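Local coordinates for protein putative carboxylesterase (Lactobacillus plantarum WCFS1, PDB 3BJR) that is a putative carboxylesterase, probably hydrolysing ester bonds as an alpha/beta-hydrolase with a serine nucleophile, at residues A[197-208]-A[226-236]. Sequence-based numbering, arbitrary orientation.
Sequences ADQHVNSDNQPT and AYATALATAKI
Val201 sets both methyls onto helix 222-233, where the loop entering strand 208-213 lies over the helix that follows this strand in a beta-alpha-beta crossover to parallel strand 238-243, a unit of the alpha/beta-hydrolase sheet. The tight part is side-chain carbon packed on side-chain carbon and on backbone carbonyls. With CG1 of Val201 anti to the backbone N (chi1 166°), that methyl sits 3.6 Å from CB of Ala234, while CG2 lies 3.8 Å from CE1 of Tyr227, obliquely to the ring. The Tyr227 ring turns an edge to the loop backbone, its CE1 being 3.6 Å from Ala197 O, and CG of Leu231 covers part of one face. Leu231 also meets Thr208, crossing it at about a right angle with CD1 3.8 Å from Thr208 CB. Thr208 OG1 bonds to Gln206 O, in its carbonyl plane, which fixes the rotation of the side chain and leaves CB and CG2 against Leu231 CD1. Replacing Thr208 by alanine removes hydroxyl and methyl together, which is likely to leave Gln206 O short of this partner and a gap beside Leu231 CD1. A type I turn from Asn202 to Asn205 shapes the loop, with Asn202 N bonded nearly straight to Asn205 OD1 (176°); Asn205 ND2 goes to Asp143 of helix 133-153. The looser side is at Asp198 and Ser203: the carboxylate of Asp198 comes no nearer than 3.9 Å, OD2 to Ala226 CB, and the CB of exposed Ser203 points away from 226-236. Beyond the Schellman motif at Lys235, Ile236 closes the packing, its CD1 near Asn202 O and 3.3 Å from Asn205 O.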
# COMPACT_ATOMS: atom_id res chain seq x y z
N ALA A 197 -7.45 17.47 -0.36
CA ALA A 197 -7.82 16.69 0.84
C ALA A 197 -6.61 16.45 1.79
O ALA A 197 -6.75 16.42 3.02
CB ALA A 197 -8.51 15.36 0.42
N ASP A 198 -5.41 16.34 1.20
CA ASP A 198 -4.16 16.14 1.94
C ASP A 198 -3.69 17.38 2.68
O ASP A 198 -2.84 17.26 3.55
CB ASP A 198 -3.02 15.63 1.03
CG ASP A 198 -2.57 16.64 -0.00
OD1 ASP A 198 -3.41 17.13 -0.79
OD2 ASP A 198 -1.36 16.94 -0.03
N GLN A 199 -4.23 18.56 2.34
CA GLN A 199 -3.86 19.82 3.02
C GLN A 199 -4.74 20.14 4.25
O GLN A 199 -4.38 21.00 5.07
CB GLN A 199 -3.92 20.99 2.03
CG GLN A 199 -2.92 20.88 0.87
CD GLN A 199 -3.09 21.99 -0.16
OE1 GLN A 199 -4.03 22.80 -0.11
NE2 GLN A 199 -2.18 22.02 -1.12
N HIS A 200 -5.87 19.43 4.36
CA HIS A 200 -6.88 19.68 5.42
C HIS A 200 -7.20 18.46 6.31
O HIS A 200 -8.32 18.32 6.85
CB HIS A 200 -8.14 20.28 4.79
CG HIS A 200 -7.86 21.50 3.96
ND1 HIS A 200 -7.70 21.45 2.59
CD2 HIS A 200 -7.64 22.79 4.33
CE1 HIS A 200 -7.43 22.67 2.15
NE2 HIS A 200 -7.39 23.49 3.18
N VAL A 201 -6.18 17.58 6.43
CA VAL A 201 -6.21 16.45 7.33
C VAL A 201 -6.00 17.04 8.73
O VAL A 201 -5.05 17.79 8.95
CB VAL A 201 -5.14 15.42 6.99
CG1 VAL A 201 -4.95 14.42 8.16
CG2 VAL A 201 -5.51 14.74 5.69
N ASN A 202 -6.92 16.71 9.64
CA ASN A 202 -6.93 17.24 11.00
C ASN A 202 -7.19 16.10 11.94
O ASN A 202 -7.37 14.97 11.49
CB ASN A 202 -8.03 18.29 11.11
CG ASN A 202 -9.39 17.74 10.72
OD1 ASN A 202 -9.90 16.84 11.38
ND2 ASN A 202 -9.99 18.29 9.67
N SER A 203 -7.28 16.38 13.23
CA SER A 203 -7.44 15.33 14.26
C SER A 203 -8.80 14.67 14.22
O SER A 203 -8.97 13.60 14.82
CB SER A 203 -7.14 15.89 15.67
OG SER A 203 -8.07 16.89 16.06
N ASP A 204 -9.77 15.30 13.55
CA ASP A 204 -11.10 14.71 13.38
C ASP A 204 -11.17 13.70 12.22
O ASP A 204 -12.22 13.03 12.04
CB ASP A 204 -12.19 15.79 13.21
CG ASP A 204 -12.34 16.69 14.42
OD1 ASP A 204 -12.28 16.16 15.56
OD2 ASP A 204 -12.53 17.92 14.17
N ASN A 205 -10.11 13.61 11.41
CA ASN A 205 -10.08 12.58 10.37
C ASN A 205 -10.08 11.25 11.10
O ASN A 205 -9.34 11.04 12.07
CB ASN A 205 -8.86 12.65 9.43
CG ASN A 205 -8.95 13.75 8.42
OD1 ASN A 205 -9.04 14.90 8.77
ND2 ASN A 205 -8.90 13.40 7.15
N GLN A 206 -10.92 10.39 10.60
CA GLN A 206 -11.12 9.03 11.08
C GLN A 206 -10.30 8.02 10.30
O GLN A 206 -9.80 8.36 9.23
CB GLN A 206 -12.63 8.72 10.98
CG GLN A 206 -13.45 9.70 11.83
CD GLN A 206 -13.01 9.68 13.27
OE1 GLN A 206 -12.97 8.63 13.87
NE2 GLN A 206 -12.67 10.85 13.84
N PRO A 207 -10.14 6.79 10.84
CA PRO A 207 -9.36 5.74 10.18
C PRO A 207 -9.72 5.55 8.72
O PRO A 207 -10.91 5.51 8.36
CB PRO A 207 -9.68 4.50 10.98
CG PRO A 207 -9.92 5.04 12.39
CD PRO A 207 -10.64 6.33 12.15
N THR A 208 -8.67 5.40 7.89
CA THR A 208 -8.83 5.39 6.45
C THR A 208 -8.14 4.21 5.77
O THR A 208 -6.95 3.98 5.96
CB THR A 208 -8.27 6.72 5.88
OG1 THR A 208 -8.92 7.82 6.54
CG2 THR A 208 -8.46 6.84 4.33
N ALA A 226 0.36 11.23 -1.23
CA ALA A 226 0.46 12.47 -0.48
C ALA A 226 -0.57 12.53 0.61
O ALA A 226 -0.28 13.02 1.68
CB ALA A 226 0.34 13.67 -1.41
N TYR A 227 -1.76 12.03 0.34
CA TYR A 227 -2.80 11.98 1.31
C TYR A 227 -2.40 11.01 2.44
O TYR A 227 -2.61 11.31 3.60
CB TYR A 227 -4.12 11.50 0.65
CG TYR A 227 -5.34 11.57 1.51
CD1 TYR A 227 -5.86 12.78 1.90
CD2 TYR A 227 -6.04 10.43 1.88
CE1 TYR A 227 -7.01 12.84 2.70
CE2 TYR A 227 -7.18 10.50 2.68
CZ TYR A 227 -7.67 11.71 3.08
OH TYR A 227 -8.81 11.80 3.88
N ALA A 228 -1.84 9.85 2.09
CA ALA A 228 -1.42 8.85 3.08
C ALA A 228 -0.35 9.44 3.98
O ALA A 228 -0.35 9.22 5.17
CB ALA A 228 -0.91 7.61 2.37
N THR A 229 0.57 10.18 3.39
CA THR A 229 1.61 10.88 4.12
C THR A 229 1.03 11.89 5.11
O THR A 229 1.55 12.04 6.22
CB THR A 229 2.56 11.56 3.15
OG1 THR A 229 3.02 10.60 2.21
CG2 THR A 229 3.78 12.13 3.85
N ALA A 230 -0.07 12.55 4.75
CA ALA A 230 -0.72 13.52 5.61
C ALA A 230 -1.42 12.77 6.72
O ALA A 230 -1.43 13.20 7.86
CB ALA A 230 -1.74 14.40 4.83
N LEU A 231 -2.07 11.66 6.38
CA LEU A 231 -2.69 10.85 7.42
C LEU A 231 -1.61 10.39 8.43
O LEU A 231 -1.77 10.55 9.64
CB LEU A 231 -3.44 9.67 6.81
CG LEU A 231 -4.68 9.97 5.97
CD1 LEU A 231 -5.14 8.70 5.24
CD2 LEU A 231 -5.81 10.57 6.80
N ALA A 232 -0.52 9.83 7.91
CA ALA A 232 0.60 9.33 8.73
C ALA A 232 1.19 10.41 9.63
O ALA A 232 1.50 10.15 10.80
CB ALA A 232 1.66 8.73 7.84
N THR A 233 1.37 11.61 9.08
CA THR A 233 1.91 12.75 9.83
C THR A 233 0.93 13.20 10.92
O THR A 233 1.32 13.51 12.01
CB THR A 233 2.22 13.93 8.92
OG1 THR A 233 3.16 13.50 7.93
CG2 THR A 233 2.81 15.08 9.69
N ALA A 234 -0.35 13.19 10.61
CA ALA A 234 -1.37 13.57 11.60
C ALA A 234 -1.69 12.42 12.58
O ALA A 234 -2.52 12.56 13.48
CB ALA A 234 -2.66 14.03 10.87
N LYS A 235 -1.05 11.27 12.38
CA LYS A 235 -1.24 10.06 13.18
C LYS A 235 -2.67 9.54 13.17
O LYS A 235 -3.16 9.06 14.18
CB LYS A 235 -0.72 10.25 14.62
CG LYS A 235 0.67 10.84 14.69
CD LYS A 235 1.20 10.97 16.12
CE LYS A 235 2.01 9.75 16.55
NZ LYS A 235 3.30 9.60 15.76
N ILE A 236 -3.32 9.68 12.01
CA ILE A 236 -4.65 9.15 11.78
C ILE A 236 -4.41 7.70 11.32
O ILE A 236 -3.58 7.48 10.45
CB ILE A 236 -5.40 9.92 10.63
CG1 ILE A 236 -5.50 11.43 10.94
CG2 ILE A 236 -6.77 9.29 10.31
CD1 ILE A 236 -6.12 11.79 12.28